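PDB 4M85: N-acetyltransferase, which probably transfers an acetyl group from acetyl-coenzyme A to an amine of an acceptor substrate, as other GNAT-fold acetyltransferases do. Local coordinates for residues A[25-30]-A[174-179]; A[29-34]-A[95-100]; A[83-88]-A[101-106]. One frame throughout, in Å; residues are numbered along the deposited sequence.

Three contacts tie the helical N-terminal part of the chain, helix 81-86 and the loop before strand 114-121 to one another and to the far end of the sheet. Contacts 1 and 2 share L29 and E30, their centres about 14 Å apart, and D25 OD1 forms a salt bridge with K33 NZ at 3.4 Å. Contact 3 lies about 13 Å from contact 2 and about 15 Å from contact 1, centre to centre. L29 CD1 reaches P103 O at 3.4 Å, and the probable hydrogen bond between Y176 OH and V106 N, 3.2 Å, joins contacts 1 and 3. No ligand defines an active site here, so their place relative to the acetyl-transfer centre stays open.

Contact 1: A[25-30]-A[174-179]; sequences DDMELE and ELYKHM
Y176, in the tight turn that joins strands 168-175 and 178-184, meets M27 and L29 just beyond helix 13-26. The turn runs from L175 to H178 and is of type I', closed by the backbone bond from H178 N to L175 O; it is a two-residue beta hairpin whose loop residues, Y176 and K177, both have positive phi. Y176 carries the contact: with CG beside its own backbone N and anti to the carbonyl carbon (chi1 -46°), its ring is offered to two apolar side chains. L29 CD2 sits over one face, 4.2 Å from the ring centroid and 12° off the normal, a well-centred CH-pi contact. M27 comes obliquely to the CD2 side of the same ring, its terminal methyl CE 3.6 Å from Y176 CD2; a bend at chi3 turns that methyl toward the tyrosine. H178 then brings its imidazole toward the chain between D26 and E28. Its CE1 lies 4.1 Å from E28 OE1, with carboxylate and ring planes 47° apart, and the nearest charged atoms remain 4.3 Å apart (E28 OE1 to H178 NE2). The two groups are thus close without bonding. On the other segment a Schellman motif ends the helix, E28 taking positive phi, and L29 follows as the N-cap residue of helix 30-34. The contact sets the junction of helices 13-26 and 30-34 against the hairpin at the sheet edge. M27 also packs on Y180 of strand 178-184, while Y176 touches L104 and P105, bringing in the loop that leads to strand 114-121.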
loop_
_atom_site.group_PDB
_atom_site.type_symbol
_atom_site.label_atom_id
_atom_site.label_comp_id
_atom_site.label_asym_id
_atom_site.label_seq_id
_atom_site.Cartn_x
_atom_site.Cartn_y
_atom_site.Cartn_z
ATOM N N ASP A 25 -4.080 -3.109 -10.326
ATOM C CA ASP A 25 -4.960 -3.604 -11.399
ATOM C C ASP A 25 -6.374 -3.034 -11.245
ATOM O O ASP A 25 -6.978 -2.609 -12.241
ATOM C CB ASP A 25 -4.984 -5.143 -11.433
ATOM C CG ASP A 25 -5.872 -5.706 -12.559
ATOM O OD1 ASP A 25 -5.480 -5.650 -13.747
ATOM O OD2 ASP A 25 -6.972 -6.209 -12.245
ATOM N N ASP A 26 -6.887 -3.016 -10.010
ATOM C CA ASP A 26 -8.138 -2.326 -9.703
ATOM C C ASP A 26 -8.061 -0.886 -10.178
ATOM O O ASP A 26 -8.888 -0.449 -10.977
ATOM C CB ASP A 26 -8.426 -2.333 -8.198
ATOM C CG ASP A 26 -8.850 -3.696 -7.683
ATOM O OD1 ASP A 26 -9.184 -4.565 -8.513
ATOM O OD2 ASP A 26 -8.843 -3.899 -6.444
ATOM N N MET A 27 -7.043 -0.163 -9.697
ATOM C CA MET A 27 -6.759 1.215 -10.128
ATOM C C MET A 27 -6.567 1.425 -11.641
ATOM O O MET A 27 -6.488 2.561 -12.093
ATOM C CB MET A 27 -5.495 1.728 -9.433
ATOM C CG MET A 27 -5.632 1.938 -7.941
ATOM S SD MET A 27 -4.062 2.428 -7.209
ATOM C CE MET A 27 -3.987 4.124 -7.763
ATOM N N GLU A 28 -6.467 0.359 -12.421
ATOM C CA GLU A 28 -6.254 0.484 -13.858
ATOM C C GLU A 28 -5.051 1.371 -14.185
ATOM O O GLU A 28 -5.151 2.287 -15.012
ATOM C CB GLU A 28 -7.501 1.045 -14.552
ATOM C CG GLU A 28 -8.792 0.302 -14.250
ATOM C CD GLU A 28 -9.996 0.912 -14.946
ATOM O OE1 GLU A 28 -10.013 2.143 -15.172
ATOM O OE2 GLU A 28 -10.936 0.156 -15.260
ATOM N N LEU A 29 -3.915 1.116 -13.539
ATOM C CA LEU A 29 -2.691 1.816 -13.906
ATOM C C LEU A 29 -2.278 1.383 -15.296
ATOM O O LEU A 29 -2.215 0.196 -15.574
ATOM C CB LEU A 29 -1.550 1.527 -12.931
ATOM C CG LEU A 29 -1.595 2.146 -11.543
ATOM C CD1 LEU A 29 -0.223 2.013 -10.900
ATOM C CD2 LEU A 29 -2.020 3.602 -11.599
ATOM N N GLU A 30 -1.980 2.358 -16.150
ATOM C CA GLU A 30 -1.682 2.110 -17.560
ATOM C C GLU A 30 -0.629 1.014 -17.697
ATOM O O GLU A 30 -0.828 0.078 -18.452
ATOM C CB GLU A 30 -1.186 3.385 -18.276
ATOM C CG GLU A 30 -2.114 4.596 -18.211
ATOM C CD GLU A 30 -3.448 4.387 -18.912
ATOM O OE1 GLU A 30 -3.566 3.453 -19.742
ATOM O OE2 GLU A 30 -4.384 5.169 -18.626
ATOM N N GLU A 174 -8.788 13.363 -6.237
ATOM C CA GLU A 174 -8.879 12.554 -7.446
ATOM C C GLU A 174 -7.511 11.989 -7.739
ATOM O O GLU A 174 -6.530 12.721 -7.751
ATOM C CB GLU A 174 -9.345 13.368 -8.662
ATOM C CG GLU A 174 -9.634 12.493 -9.854
ATOM C CD GLU A 174 -10.046 13.245 -11.110
ATOM O OE1 GLU A 174 -9.941 14.493 -11.155
ATOM O OE2 GLU A 174 -10.443 12.548 -12.070
ATOM N N LEU A 175 -7.473 10.694 -8.009
ATOM C CA LEU A 175 -6.247 9.978 -8.302
ATOM C C LEU A 175 -6.530 9.009 -9.415
ATOM O O LEU A 175 -7.380 8.130 -9.263
ATOM C CB LEU A 175 -5.779 9.199 -7.059
ATOM C CG LEU A 175 -5.354 10.027 -5.849
ATOM C CD1 LEU A 175 -4.940 9.097 -4.710
ATOM C CD2 LEU A 175 -4.199 10.927 -6.205
ATOM N N TYR A 176 -5.816 9.174 -10.531
ATOM C CA TYR A 176 -5.963 8.321 -11.708
ATOM C C TYR A 176 -7.430 8.087 -12.080
ATOM O O TYR A 176 -7.870 6.961 -12.218
ATOM C CB TYR A 176 -5.190 7.016 -11.477
ATOM C CG TYR A 176 -3.800 7.305 -10.924
ATOM C CD1 TYR A 176 -2.779 7.726 -11.764
ATOM C CD2 TYR A 176 -3.533 7.212 -9.569
ATOM C CE1 TYR A 176 -1.517 8.009 -11.282
ATOM C CE2 TYR A 176 -2.279 7.505 -9.066
ATOM C CZ TYR A 176 -1.275 7.898 -9.927
ATOM O OH TYR A 176 -0.034 8.200 -9.451
ATOM N N LYS A 177 -8.178 9.177 -12.215
ATOM C CA LYS A 177 -9.571 9.146 -12.672
ATOM C C LYS A 177 -10.550 8.450 -11.716
ATOM O O LYS A 177 -11.635 8.050 -12.151
ATOM C CB LYS A 177 -9.706 8.494 -14.077
ATOM C CG LYS A 177 -8.694 8.946 -15.138
ATOM C CD LYS A 177 -8.781 10.437 -15.463
ATOM C CE LYS A 177 -9.796 10.722 -16.564
ATOM N NZ LYS A 177 -10.385 12.091 -16.419
ATOM N N HIS A 178 -10.177 8.270 -10.447
ATOM C CA HIS A 178 -11.139 7.825 -9.436
ATOM C C HIS A 178 -11.063 8.763 -8.246
ATOM O O HIS A 178 -9.996 9.319 -7.938
ATOM C CB HIS A 178 -10.905 6.369 -9.000
ATOM C CG HIS A 178 -11.116 5.364 -10.093
ATOM N ND1 HIS A 178 -10.230 4.336 -10.346
ATOM C CD2 HIS A 178 -12.106 5.236 -11.011
ATOM C CE1 HIS A 178 -10.662 3.618 -11.369
ATOM N NE2 HIS A 178 -11.799 4.143 -11.791
ATOM N N MET A 179 -12.206 8.962 -7.600
ATOM C CA MET A 179 -12.312 9.865 -6.465
ATOM C C MET A 179 -12.152 9.116 -5.123
ATOM O O MET A 179 -12.656 7.993 -4.930
ATOM C CB MET A 179 -13.671 10.580 -6.507
ATOM C CG MET A 179 -13.665 11.994 -5.961
ATOM S SD MET A 179 -12.531 13.164 -6.781
ATOM C CE MET A 179 -12.883 12.798 -8.474
#

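Contact 2: A[29-34]-A[95-100]; sequences LELVKH and EEIKQY
L31 lies across one face of the Y100 ring, and this meeting of helix 30-34 with the end of the 95-98 helical turn dominates the contact. The leucine approaches with its backbone end: L31 CA stands 4.3 Å from the ring centroid and 23° off the normal, a CH-pi contact displaced toward the rim on the CD2 side. Its CB follows, 4.0 Å from Y100 CG. L31 CG occupies the space between backbone N and carbonyl carbon (chi1 77°), and the branch beyond it carries CD1 toward I97. There the two side chains approach at a slant and touch through their ends, L31 CD1 to I97 CD1 at 4.1 Å. The ring of Y100 spans from L31 to H34, at whose CB the phenol oxygen arrives: Y100 OH lies 3.3 Å from H34 CB, the two side chains crossing at about a right angle. This is packing against the aliphatic carbon, and the imidazole is engaged elsewhere. H34 ND1 donates to E30 O at 3.3 Å with an angle of 138°, reaching the oxygen from above the carbonyl plane. That carbonyl also takes the helical bond from H34 N, so one residue supplies both donors to it. The contact lies between helix 30-34 and the helix 95-98 region, with M39, V40 and A43 of helix 37-49 beneath I97 and the loop residue P103 against L31. Chemically the interface is mainly carbon against carbon and carbon against ring, with shape doing the joining. The polar interaction at its rim stays within helix 30-34, a long, bent bond that would limit the imidazole's rotation only modestly.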
loop_
_atom_site.group_PDB
_atom_site.type_symbol
_atom_site.label_atom_id
_atom_site.label_comp_id
_atom_site.label_asym_id
_atom_site.label_seq_id
_atom_site.Cartn_x
_atom_site.Cartn_y
_atom_site.Cartn_z
ATOM N N LEU A 29 -3.915 1.116 -13.539
ATOM C CA LEU A 29 -2.691 1.816 -13.906
ATOM C C LEU A 29 -2.278 1.383 -15.296
ATOM O O LEU A 29 -2.215 0.196 -15.574
ATOM C CB LEU A 29 -1.550 1.527 -12.931
ATOM C CG LEU A 29 -1.595 2.146 -11.543
ATOM C CD1 LEU A 29 -0.223 2.013 -10.900
ATOM C CD2 LEU A 29 -2.020 3.602 -11.599
ATOM N N GLU A 30 -1.980 2.358 -16.150
ATOM C CA GLU A 30 -1.682 2.110 -17.560
ATOM C C GLU A 30 -0.629 1.014 -17.697
ATOM O O GLU A 30 -0.828 0.078 -18.452
ATOM C CB GLU A 30 -1.186 3.385 -18.276
ATOM C CG GLU A 30 -2.114 4.596 -18.211
ATOM C CD GLU A 30 -3.448 4.387 -18.912
ATOM O OE1 GLU A 30 -3.566 3.453 -19.742
ATOM O OE2 GLU A 30 -4.384 5.169 -18.626
ATOM N N LEU A 31 0.462 1.120 -16.939
ATOM C CA LEU A 31 1.550 0.133 -16.997
ATOM C C LEU A 31 1.087 -1.293 -16.663
ATOM O O LEU A 31 1.622 -2.252 -17.186
ATOM C CB LEU A 31 2.694 0.538 -16.063
ATOM C CG LEU A 31 2.474 0.270 -14.565
ATOM C CD1 LEU A 31 3.459 -0.750 -14.021
ATOM C CD2 LEU A 31 2.585 1.569 -13.798
ATOM N N VAL A 32 0.104 -1.418 -15.778
ATOM C CA VAL A 32 -0.472 -2.711 -15.444
ATOM C C VAL A 32 -1.353 -3.153 -16.612
ATOM O O VAL A 32 -1.281 -4.287 -17.037
ATOM C CB VAL A 32 -1.267 -2.647 -14.126
ATOM C CG1 VAL A 32 -1.970 -3.961 -13.833
ATOM C CG2 VAL A 32 -0.326 -2.302 -12.980
ATOM N N LYS A 33 -2.157 -2.242 -17.148
ATOM C CA LYS A 33 -3.014 -2.573 -18.289
ATOM C C LYS A 33 -2.256 -3.048 -19.517
ATOM O O LYS A 33 -2.729 -3.948 -20.197
ATOM C CB LYS A 33 -3.918 -1.390 -18.660
ATOM C CG LYS A 33 -5.358 -1.519 -18.182
ATOM C CD LYS A 33 -5.480 -2.020 -16.745
ATOM C CE LYS A 33 -6.936 -2.169 -16.335
ATOM N NZ LYS A 33 -7.065 -3.048 -15.143
ATOM N N HIS A 34 -1.078 -2.482 -19.779
ATOM C CA HIS A 34 -0.369 -2.736 -21.032
ATOM C C HIS A 34 0.914 -3.531 -20.917
ATOM O O HIS A 34 1.528 -3.824 -21.934
ATOM C CB HIS A 34 -0.096 -1.413 -21.748
ATOM C CG HIS A 34 -1.342 -0.738 -22.211
ATOM N ND1 HIS A 34 -1.904 0.322 -21.538
ATOM C CD2 HIS A 34 -2.171 -1.012 -23.245
ATOM C CE1 HIS A 34 -3.012 0.690 -22.152
ATOM N NE2 HIS A 34 -3.196 -0.102 -23.192
ATOM N N GLU A 95 13.696 -2.576 -20.172
ATOM C CA GLU A 95 13.480 -1.286 -20.787
ATOM C C GLU A 95 11.994 -1.069 -21.081
ATOM O O GLU A 95 11.488 0.055 -21.086
ATOM C CB GLU A 95 14.310 -1.195 -22.083
ATOM C CG GLU A 95 14.659 0.226 -22.490
ATOM C CD GLU A 95 15.531 0.936 -21.471
ATOM O OE1 GLU A 95 16.235 0.257 -20.684
ATOM O OE2 GLU A 95 15.506 2.184 -21.447
ATOM N N GLU A 96 11.292 -2.162 -21.296
ATOM C CA GLU A 96 9.896 -2.109 -21.657
ATOM C C GLU A 96 9.021 -1.559 -20.522
ATOM O O GLU A 96 8.037 -0.868 -20.781
ATOM C CB GLU A 96 9.437 -3.509 -22.057
ATOM C CG GLU A 96 8.027 -3.561 -22.600
ATOM C CD GLU A 96 7.675 -4.946 -23.109
ATOM O OE1 GLU A 96 8.577 -5.813 -23.151
ATOM O OE2 GLU A 96 6.496 -5.162 -23.461
ATOM N N ILE A 97 9.360 -1.861 -19.269
ATOM C CA ILE A 97 8.636 -1.249 -18.168
ATOM C C ILE A 97 9.205 0.132 -17.829
ATOM O O ILE A 97 8.445 1.025 -17.448
ATOM C CB ILE A 97 8.557 -2.149 -16.921
ATOM C CG1 ILE A 97 7.585 -1.551 -15.897
ATOM C CG2 ILE A 97 9.930 -2.373 -16.313
ATOM C CD1 ILE A 97 6.998 -2.586 -14.976
ATOM N N LYS A 98 10.521 0.310 -17.978
ATOM C CA LYS A 98 11.158 1.597 -17.679
ATOM C C LYS A 98 10.594 2.718 -18.528
ATOM O O LYS A 98 10.583 3.867 -18.092
ATOM C CB LYS A 98 12.677 1.524 -17.865
ATOM C CG LYS A 98 13.376 0.666 -16.821
ATOM C CD LYS A 98 14.881 0.572 -17.060
ATOM C CE LYS A 98 15.666 1.640 -16.325
ATOM N NZ LYS A 98 15.790 1.376 -14.857
ATOM N N GLN A 99 10.117 2.401 -19.733
ATOM C CA GLN A 99 9.531 3.427 -20.610
ATOM C C GLN A 99 8.275 4.082 -20.004
ATOM O O GLN A 99 7.952 5.230 -20.321
ATOM C CB GLN A 99 9.251 2.867 -22.013
ATOM C CG GLN A 99 8.105 1.865 -22.085
ATOM C CD GLN A 99 8.255 0.821 -23.199
ATOM O OE1 GLN A 99 9.276 0.769 -23.895
ATOM N NE2 GLN A 99 7.230 -0.020 -23.366
ATOM N N TYR A 100 7.591 3.383 -19.098
ATOM C CA TYR A 100 6.380 3.945 -18.489
ATOM C C TYR A 100 6.634 5.009 -17.417
ATOM O O TYR A 100 5.711 5.699 -17.001
ATOM C CB TYR A 100 5.486 2.828 -17.966
ATOM C CG TYR A 100 4.712 2.184 -19.086
ATOM C CD1 TYR A 100 5.273 1.160 -19.855
ATOM C CD2 TYR A 100 3.438 2.627 -19.417
ATOM C CE1 TYR A 100 4.569 0.579 -20.902
ATOM C CE2 TYR A 100 2.727 2.053 -20.463
ATOM C CZ TYR A 100 3.294 1.030 -21.201
ATOM O OH TYR A 100 2.590 0.459 -22.238
#

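Contact 3: A[83-88]-A[101-106]; sequences KYEKAW and GTPLPV
A buried carboxylate gripped by a loop, with a proline-tryptophan CH-pi contact beside it, joins the end of helix 81-86 to the irregular chain between helix 95-98 and strand 114-121. E85 is the polar centre. Its chain leaves with CG opposite the backbone N and bends at chi2, which brings the carboxylate to the loop's T102 and L104. OE2 takes two hydrogen bonds: one from T102 OG1, at 2.5 Å unusually short and perhaps not exact, and one from L104 N at 2.7 Å with an angle of 151°. The amide meets OE2 from above the carboxylate plane, 39° out of it. The other oxygen, E85 OE1, forms a salt bridge with R54 NE and a hydrogen bond with Y53 OH. Next along the loop, P103 CD sits over one face of the W88 indole, offset toward the rim. P103 CD stands 3.4 Å from the centroid of the five-membered ring and 8° off the normal, a CH-pi contact, while P103 CG extends over the six-membered ring, 3.6 Å from W88 CE2. T102 CG2 packs on W88 CB at 3.9 Å, linking the polar and apolar halves. A water 2.9 Å from W88 NE1 accepts the indole N-H; its second leg, to G101 O, is too short to be trusted. A43 and S47 of helix 37-49 touch W88, and W24 of helix 13-26 packs against P103 and L104. L104 O, 3.3 Å from both E85 OE1 and E85 OE2 with no hydrogen to share, is an unfavourable neighbour, but the donors and R54 probably outweigh it and stabilise a negative charge on E85 despite burial. These bonds and the CH-pi contact probably hold the course of a segment that has no regular secondary structure.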
loop_
_atom_site.group_PDB
_atom_site.type_symbol
_atom_site.label_atom_id
_atom_site.label_comp_id
_atom_site.label_asym_id
_atom_site.label_seq_id
_atom_site.Cartn_x
_atom_site.Cartn_y
_atom_site.Cartn_z
ATOM N N LYS A 83 10.037 11.238 -2.806
ATOM C CA LYS A 83 11.380 10.662 -2.769
ATOM C C LYS A 83 11.336 9.136 -2.815
ATOM O O LYS A 83 12.143 8.488 -3.509
ATOM C CB LYS A 83 12.128 11.106 -1.529
ATOM C CG LYS A 83 13.557 10.594 -1.496
ATOM C CD LYS A 83 14.247 10.956 -0.195
ATOM C CE LYS A 83 14.301 9.783 0.766
ATOM N NZ LYS A 83 14.266 10.218 2.187
ATOM N N TYR A 84 10.392 8.550 -2.081
ATOM C CA TYR A 84 10.158 7.103 -2.184
ATOM C C TYR A 84 9.786 6.676 -3.618
ATOM O O TYR A 84 10.324 5.688 -4.154
ATOM C CB TYR A 84 9.085 6.664 -1.173
ATOM C CG TYR A 84 9.458 6.933 0.275
ATOM C CD1 TYR A 84 10.754 6.751 0.723
ATOM C CD2 TYR A 84 8.505 7.380 1.189
ATOM C CE1 TYR A 84 11.096 6.986 2.039
ATOM C CE2 TYR A 84 8.838 7.625 2.510
ATOM C CZ TYR A 84 10.131 7.426 2.927
ATOM O OH TYR A 84 10.485 7.683 4.245
ATOM N N GLU A 85 8.866 7.416 -4.222
ATOM C CA GLU A 85 8.399 7.139 -5.589
ATOM C C GLU A 85 9.532 7.167 -6.620
ATOM O O GLU A 85 9.598 6.342 -7.504
ATOM C CB GLU A 85 7.322 8.165 -5.984
ATOM C CG GLU A 85 6.836 8.083 -7.433
ATOM C CD GLU A 85 6.174 6.757 -7.757
ATOM O OE1 GLU A 85 5.869 6.012 -6.812
ATOM O OE2 GLU A 85 5.964 6.470 -8.958
ATOM N N LYS A 86 10.412 8.159 -6.503
ATOM C CA LYS A 86 11.544 8.301 -7.430
ATOM C C LYS A 86 12.492 7.111 -7.342
ATOM O O LYS A 86 13.139 6.748 -8.328
ATOM C CB LYS A 86 12.279 9.612 -7.155
ATOM C CG LYS A 86 13.288 10.007 -8.207
ATOM C CD LYS A 86 13.730 11.445 -7.971
ATOM C CE LYS A 86 14.894 11.867 -8.866
ATOM N NZ LYS A 86 14.624 11.569 -10.299
ATOM N N ALA A 87 12.547 6.456 -6.187
ATOM C CA ALA A 87 13.450 5.321 -6.007
ATOM C C ALA A 87 13.150 4.136 -6.939
ATOM O O ALA A 87 14.016 3.288 -7.144
ATOM C CB ALA A 87 13.469 4.861 -4.546
ATOM N N TRP A 88 11.948 4.104 -7.521
ATOM C CA TRP A 88 11.621 3.161 -8.566
ATOM C C TRP A 88 12.708 3.100 -9.658
ATOM O O TRP A 88 12.994 2.030 -10.209
ATOM C CB TRP A 88 10.282 3.519 -9.178
ATOM C CG TRP A 88 9.754 2.518 -10.147
ATOM C CD1 TRP A 88 9.844 2.561 -11.510
ATOM C CD2 TRP A 88 8.993 1.350 -9.835
ATOM N NE1 TRP A 88 9.198 1.478 -12.064
ATOM C CE2 TRP A 88 8.669 0.717 -11.060
ATOM C CE3 TRP A 88 8.549 0.774 -8.647
ATOM C CZ2 TRP A 88 7.932 -0.464 -11.114
ATOM C CZ3 TRP A 88 7.830 -0.391 -8.704
ATOM C CH2 TRP A 88 7.533 -1.006 -9.935
ATOM N N GLY A 101 7.880 5.175 -16.996
ATOM C CA GLY A 101 8.175 6.037 -15.873
ATOM C C GLY A 101 7.733 5.344 -14.589
ATOM O O GLY A 101 7.403 4.159 -14.585
ATOM N N THR A 102 7.724 6.083 -13.499
ATOM C CA THR A 102 7.435 5.495 -12.216
ATOM C C THR A 102 5.902 5.282 -12.121
ATOM O O THR A 102 5.115 6.029 -12.720
ATOM C CB THR A 102 8.036 6.316 -11.048
ATOM O OG1 THR A 102 7.271 7.501 -10.815
ATOM C CG2 THR A 102 9.494 6.686 -11.331
ATOM N N PRO A 103 5.483 4.231 -11.408
ATOM C CA PRO A 103 4.079 3.776 -11.415
ATOM C C PRO A 103 3.076 4.706 -10.742
ATOM O O PRO A 103 1.901 4.667 -11.103
ATOM C CB PRO A 103 4.112 2.433 -10.667
ATOM C CG PRO A 103 5.495 2.229 -10.192
ATOM C CD PRO A 103 6.377 3.358 -10.631
ATOM N N LEU A 104 3.523 5.542 -9.801
ATOM C CA LEU A 104 2.608 6.378 -9.018
ATOM C C LEU A 104 3.149 7.803 -8.793
ATOM O O LEU A 104 3.486 8.153 -7.674
ATOM C CB LEU A 104 2.309 5.669 -7.677
ATOM C CG LEU A 104 1.374 4.448 -7.668
ATOM C CD1 LEU A 104 1.589 3.623 -6.403
ATOM C CD2 LEU A 104 -0.099 4.838 -7.772
ATOM N N PRO A 105 3.261 8.622 -9.875
ATOM C CA PRO A 105 3.800 9.998 -9.808
ATOM C C PRO A 105 3.017 10.992 -8.961
ATOM O O PRO A 105 3.623 11.932 -8.432
ATOM C CB PRO A 105 3.759 10.468 -11.269
ATOM C CG PRO A 105 2.745 9.580 -11.938
ATOM C CD PRO A 105 2.928 8.253 -11.265
ATOM N N VAL A 106 1.700 10.801 -8.833
ATOM C CA VAL A 106 0.855 11.737 -8.110
ATOM C C VAL A 106 1.157 11.670 -6.608
ATOM O O VAL A 106 1.364 10.577 -6.043
ATOM C CB VAL A 106 -0.645 11.495 -8.396
ATOM C CG1 VAL A 106 -1.523 12.522 -7.667
ATOM C CG2 VAL A 106 -0.924 11.566 -9.901
HETATM O O HOH W 1 8.816 2.068 -14.887
#